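Local coordinates for Exo-alpha-sialidase (Clostridium perfringens, PDB 2VO8), which probably cleaves terminal sialic acids from glycans as a family 33 glycoside hydrolase and carries a cohesin module thought to mediate toxin complex formation, at residues G23-A28 against N100-I105; S66-S71 against A84-E89. One frame throughout, in Å; residues are numbered along the deposited sequence.

Contact 1. Residues G23-A28 against N100-I105; sequences GSAFEA and NLTPKI
In the beta-sandwich of the cohesin module, the start of strand 26-33 pairs antiparallel with the end of strand 95-103. Phe26 and Leu101 form the hydrogen-bonded pair, linked both ways: Phe26 N donates to Leu101 O at 2.9 Å, and Leu101 N returns a nearly straight bond to Phe26 O at 3.0 Å. Glu27 and Asn100 follow as the non-hydrogen-bonded pair. The chains stay close through Ala25, whose CA lies 3.3 Å from Leu101 O. Ser24 O then faces CD of Pro103, whose ring nitrogen has no hydrogen to donate, and the next direct bond is Gly23 N to Pro103 O (3.0 Å), the donor lying 29° from the carbonyl plane.

The Phe26 ring lies on the Leu101 and Pro103 face of the sheet. With chi1 at 71°, CG lies between the backbone N and carbonyl carbon, and the ring reaches across so that CZ meets Leu101 CB at 3.7 Å. Pro103 CD comes in the ring plane at the edge, 3.8 Å from Phe26 CE2. Val20 of strand 19-21 touches both Phe26 and Pro103.

On the other face, Thr102 turns its methyl CG2 over Gly23, 3.6 Å from Gly23 C, and sets OG1 beside Ala25 CB; that hydroxyl is hydrogen-bonded to Asn58 OD1. With Phe26, Leu101 and Pro103 facing inward and Asn100 and Thr102 outward, this is sheet pairing of the cohesin jelly-roll beta-sandwich.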
# COMPACT_ATOMS: atom_id res chain seq x y z
N GLY A 23 -7.67 -18.81 5.14
CA GLY A 23 -6.60 -19.75 4.82
C GLY A 23 -5.88 -19.68 3.46
O GLY A 23 -5.00 -20.49 3.19
N SER A 24 -6.24 -18.69 2.64
CA SER A 24 -5.64 -18.53 1.33
C SER A 24 -4.99 -17.15 1.27
O SER A 24 -5.64 -16.12 1.46
CB SER A 24 -6.72 -18.69 0.25
OG SER A 24 -6.14 -18.89 -1.03
N ALA A 25 -3.68 -17.13 1.03
CA ALA A 25 -2.93 -15.89 0.94
C ALA A 25 -3.36 -15.11 -0.33
O ALA A 25 -3.67 -15.69 -1.39
CB ALA A 25 -1.43 -16.16 0.92
N PHE A 26 -3.39 -13.80 -0.19
CA PHE A 26 -3.68 -12.91 -1.33
C PHE A 26 -2.79 -11.67 -1.22
O PHE A 26 -2.25 -11.41 -0.18
CB PHE A 26 -5.19 -12.54 -1.32
CG PHE A 26 -5.58 -11.59 -0.19
CD1 PHE A 26 -5.60 -10.20 -0.36
CD2 PHE A 26 -5.96 -12.10 1.06
CE1 PHE A 26 -5.92 -9.37 0.70
CE2 PHE A 26 -6.24 -11.28 2.11
CZ PHE A 26 -6.26 -9.91 1.94
N GLU A 27 -2.70 -10.85 -2.28
CA GLU A 27 -1.88 -9.64 -2.37
C GLU A 27 -2.77 -8.36 -2.37
O GLU A 27 -3.72 -8.34 -3.15
CB GLU A 27 -1.08 -9.71 -3.72
CG GLU A 27 0.26 -10.57 -3.66
CD GLU A 27 0.16 -12.07 -4.09
OE1 GLU A 27 1.11 -12.83 -3.82
OE2 GLU A 27 -0.83 -12.52 -4.70
N ALA A 28 -2.48 -7.35 -1.55
CA ALA A 28 -2.90 -5.99 -1.85
C ALA A 28 -1.75 -5.21 -2.47
O ALA A 28 -0.64 -5.21 -1.94
CB ALA A 28 -3.40 -5.30 -0.60
N ASN A 100 1.19 -9.03 1.43
CA ASN A 100 0.67 -10.39 1.35
C ASN A 100 0.02 -10.71 2.71
O ASN A 100 0.63 -10.52 3.75
CB ASN A 100 1.79 -11.39 1.04
CG ASN A 100 1.26 -12.72 0.65
OD1 ASN A 100 0.77 -13.49 1.53
ND2 ASN A 100 1.28 -13.02 -0.66
N LEU A 101 -1.25 -11.09 2.64
CA LEU A 101 -2.13 -11.32 3.81
C LEU A 101 -2.85 -12.64 3.66
O LEU A 101 -3.13 -13.06 2.59
CB LEU A 101 -3.19 -10.20 3.92
CG LEU A 101 -2.58 -8.82 4.18
CD1 LEU A 101 -3.14 -7.77 3.20
CD2 LEU A 101 -2.72 -8.35 5.58
N THR A 102 -3.17 -13.30 4.78
CA THR A 102 -4.04 -14.48 4.78
C THR A 102 -5.21 -14.23 5.75
O THR A 102 -4.97 -13.92 6.93
CB THR A 102 -3.30 -15.75 5.20
OG1 THR A 102 -2.16 -15.97 4.34
CG2 THR A 102 -4.25 -16.99 5.20
N PRO A 103 -6.44 -14.32 5.25
CA PRO A 103 -7.57 -14.12 6.21
C PRO A 103 -7.66 -15.26 7.19
O PRO A 103 -7.28 -16.38 6.85
CB PRO A 103 -8.82 -14.06 5.31
CG PRO A 103 -8.26 -13.97 3.84
CD PRO A 103 -6.91 -14.58 3.88
N LYS A 104 -8.10 -14.99 8.41
CA LYS A 104 -8.29 -16.11 9.37
C LYS A 104 -9.69 -16.16 9.96
O LYS A 104 -9.95 -17.04 10.81
CB LYS A 104 -7.23 -16.06 10.44
CG LYS A 104 -7.22 -14.83 11.34
CD LYS A 104 -6.11 -14.97 12.32
CE LYS A 104 -5.98 -13.86 13.33
NZ LYS A 104 -6.94 -13.94 14.50
N ILE A 105 -10.55 -15.22 9.58
CA ILE A 105 -11.98 -15.23 9.93
C ILE A 105 -12.82 -14.75 8.78
O ILE A 105 -12.51 -13.75 8.15
CB ILE A 105 -12.34 -14.26 11.08
CG1 ILE A 105 -11.62 -14.65 12.35
CG2 ILE A 105 -13.87 -14.23 11.30
CD1 ILE A 105 -11.70 -13.55 13.44

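Contact 2. Residues S66-S71 against A84-E89; sequences SLFVKS and ASLGNE
Phe68 and Ala84 meet as the hydrogen-bonded pair near the open end of the hairpin formed by strands 67-75 and 78-85. Phe68 N donates to Ala84 O and Ala84 N donates to Phe68 O, both at 2.9 Å. On the exposed face of this pair the aromatic ring leans across to the partner strand: a chi1 of 88° tucks CG over its own backbone and tips the ring toward Ala84, bringing Phe68 CE2 to within 3.4 Å of Ala84 CB. From the Ser66 end, Leu86 lies at about a right angle to Phe68 and sets its CD2 methyl 3.7 Å from Phe68 CD2. Its other branch, CD1, rests against Leu67 O. Within Phe68's own strand, Lys70 brings CE to the edge of the ring, in its plane.

The backbone holds Leu86 in this place. Leu86 N donates to Ser66 O at 3.1 Å, less ideally directed than the strand bonds, with the donor tilted 33° from the carbonyl plane. Ser66 O also accepts from a water at 2.8 Å, and that water in turn accepts from Asn88 N, bridging the two segments past the last direct bond. Behind it, Ser85 OG accepts from Gly87 N, which folds the chain after the strand into an ST turn.

On the reverse side Leu67, the non-hydrogen-bonded partner of Ser85, sends its side chain inward to Leu96 of strand 95-103 and to Val83. Farther out, Asn64 OD1 hydrogen-bonds Ser66 OG, and Tyr42 pairs with Ser85 through the backbone. The whole is the open end of an antiparallel beta hairpin, where strand pairing gives way to an ST turn, with a water joining the two chains beside it.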
# COMPACT_ATOMS: atom_id res chain seq x y z
N SER A 66 13.62 -2.29 -8.71
CA SER A 66 14.15 -0.92 -8.79
C SER A 66 13.80 -0.04 -7.59
O SER A 66 14.15 1.14 -7.55
CB SER A 66 13.68 -0.23 -10.08
OG SER A 66 12.30 0.08 -10.01
N LEU A 67 13.13 -0.65 -6.61
CA LEU A 67 12.72 -0.00 -5.37
C LEU A 67 13.15 -0.88 -4.22
O LEU A 67 13.40 -2.06 -4.42
CB LEU A 67 11.19 0.12 -5.32
CG LEU A 67 10.45 0.68 -6.55
CD1 LEU A 67 9.00 0.12 -6.62
CD2 LEU A 67 10.45 2.18 -6.53
N PHE A 68 13.25 -0.31 -3.04
CA PHE A 68 13.28 -1.11 -1.80
C PHE A 68 12.23 -0.62 -0.78
O PHE A 68 11.94 0.60 -0.66
CB PHE A 68 14.70 -1.24 -1.20
CG PHE A 68 15.10 -0.13 -0.26
CD1 PHE A 68 15.23 -0.39 1.12
CD2 PHE A 68 15.45 1.15 -0.73
CE1 PHE A 68 15.64 0.59 2.01
CE2 PHE A 68 15.84 2.15 0.16
CZ PHE A 68 15.96 1.88 1.53
N VAL A 69 11.67 -1.59 -0.08
CA VAL A 69 10.63 -1.39 0.92
C VAL A 69 11.16 -1.76 2.32
O VAL A 69 11.90 -2.76 2.49
CB VAL A 69 9.35 -2.19 0.54
CG1 VAL A 69 8.23 -1.91 1.49
CG2 VAL A 69 8.89 -1.85 -0.92
N LYS A 70 10.84 -0.91 3.28
CA LYS A 70 10.99 -1.18 4.69
C LYS A 70 9.63 -0.96 5.33
O LYS A 70 8.90 -0.04 4.95
CB LYS A 70 12.01 -0.22 5.33
CG LYS A 70 13.49 -0.42 4.88
CD LYS A 70 14.04 -1.82 5.27
CE LYS A 70 15.47 -2.05 4.75
NZ LYS A 70 16.08 -3.33 5.24
N SER A 71 9.31 -1.78 6.34
CA SER A 71 8.00 -1.72 6.96
C SER A 71 8.07 -2.12 8.43
O SER A 71 8.90 -2.94 8.81
CB SER A 71 7.01 -2.60 6.22
OG SER A 71 7.27 -3.98 6.43
N ALA A 84 11.46 3.35 -1.38
CA ALA A 84 12.49 4.29 -1.89
C ALA A 84 13.07 3.78 -3.20
O ALA A 84 13.31 2.58 -3.40
CB ALA A 84 13.58 4.54 -0.85
N SER A 85 13.31 4.73 -4.11
CA SER A 85 13.96 4.42 -5.35
C SER A 85 15.41 4.01 -5.07
O SER A 85 16.04 4.56 -4.17
CB SER A 85 14.01 5.67 -6.24
OG SER A 85 14.53 5.33 -7.50
N LEU A 86 15.92 3.12 -5.90
CA LEU A 86 17.31 2.74 -5.86
C LEU A 86 18.16 3.62 -6.80
O LEU A 86 19.39 3.46 -6.89
CB LEU A 86 17.43 1.26 -6.22
CG LEU A 86 16.85 0.33 -5.17
CD1 LEU A 86 17.03 -1.12 -5.61
CD2 LEU A 86 17.40 0.53 -3.78
N GLY A 87 17.50 4.51 -7.54
CA GLY A 87 18.22 5.37 -8.47
C GLY A 87 17.32 6.25 -9.30
O GLY A 87 17.33 7.46 -9.10
N ASN A 88 16.53 5.62 -10.18
CA ASN A 88 15.66 6.36 -11.13
C ASN A 88 14.44 6.99 -10.46
O ASN A 88 13.90 6.50 -9.44
CB ASN A 88 15.09 5.41 -12.19
CG ASN A 88 16.16 4.62 -12.94
OD1 ASN A 88 16.97 5.19 -13.63
ND2 ASN A 88 16.14 3.29 -12.78
N GLU A 89 13.94 8.03 -11.11
CA GLU A 89 12.62 8.56 -10.82
C GLU A 89 11.54 7.45 -10.93
O GLU A 89 11.57 6.63 -11.84
CB GLU A 89 12.32 9.68 -11.83
CG GLU A 89 11.31 10.62 -11.35
CD GLU A 89 10.95 11.65 -12.42
OE1 GLU A 89 11.83 12.04 -13.26
OE2 GLU A 89 9.78 12.04 -12.43
O HOH W 1 15.42 2.82 -9.40

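Overall arrangement
Contact 1 and contact 2 both pair antiparallel strands of the cohesin module, with centres 25 Å apart and nearest atoms about 9 Å apart, so they do not touch. Contact 2 joins the open ends of a local hairpin, whereas contact 1 joins strands far apart in sequence, and the hairpin lies within the chain between its two segments. Contact 1 is partly buried, its aromatic ring packed against a leucine and a proline; in contact 2 the phenylalanine is exposed and the leucine that turns inward does so on the opposite face. Strand 95-103 connects the two regions: it pairs in contact 1, and its Leu96 packs against Leu67 of contact 2. Water bridging appears in the surface contact.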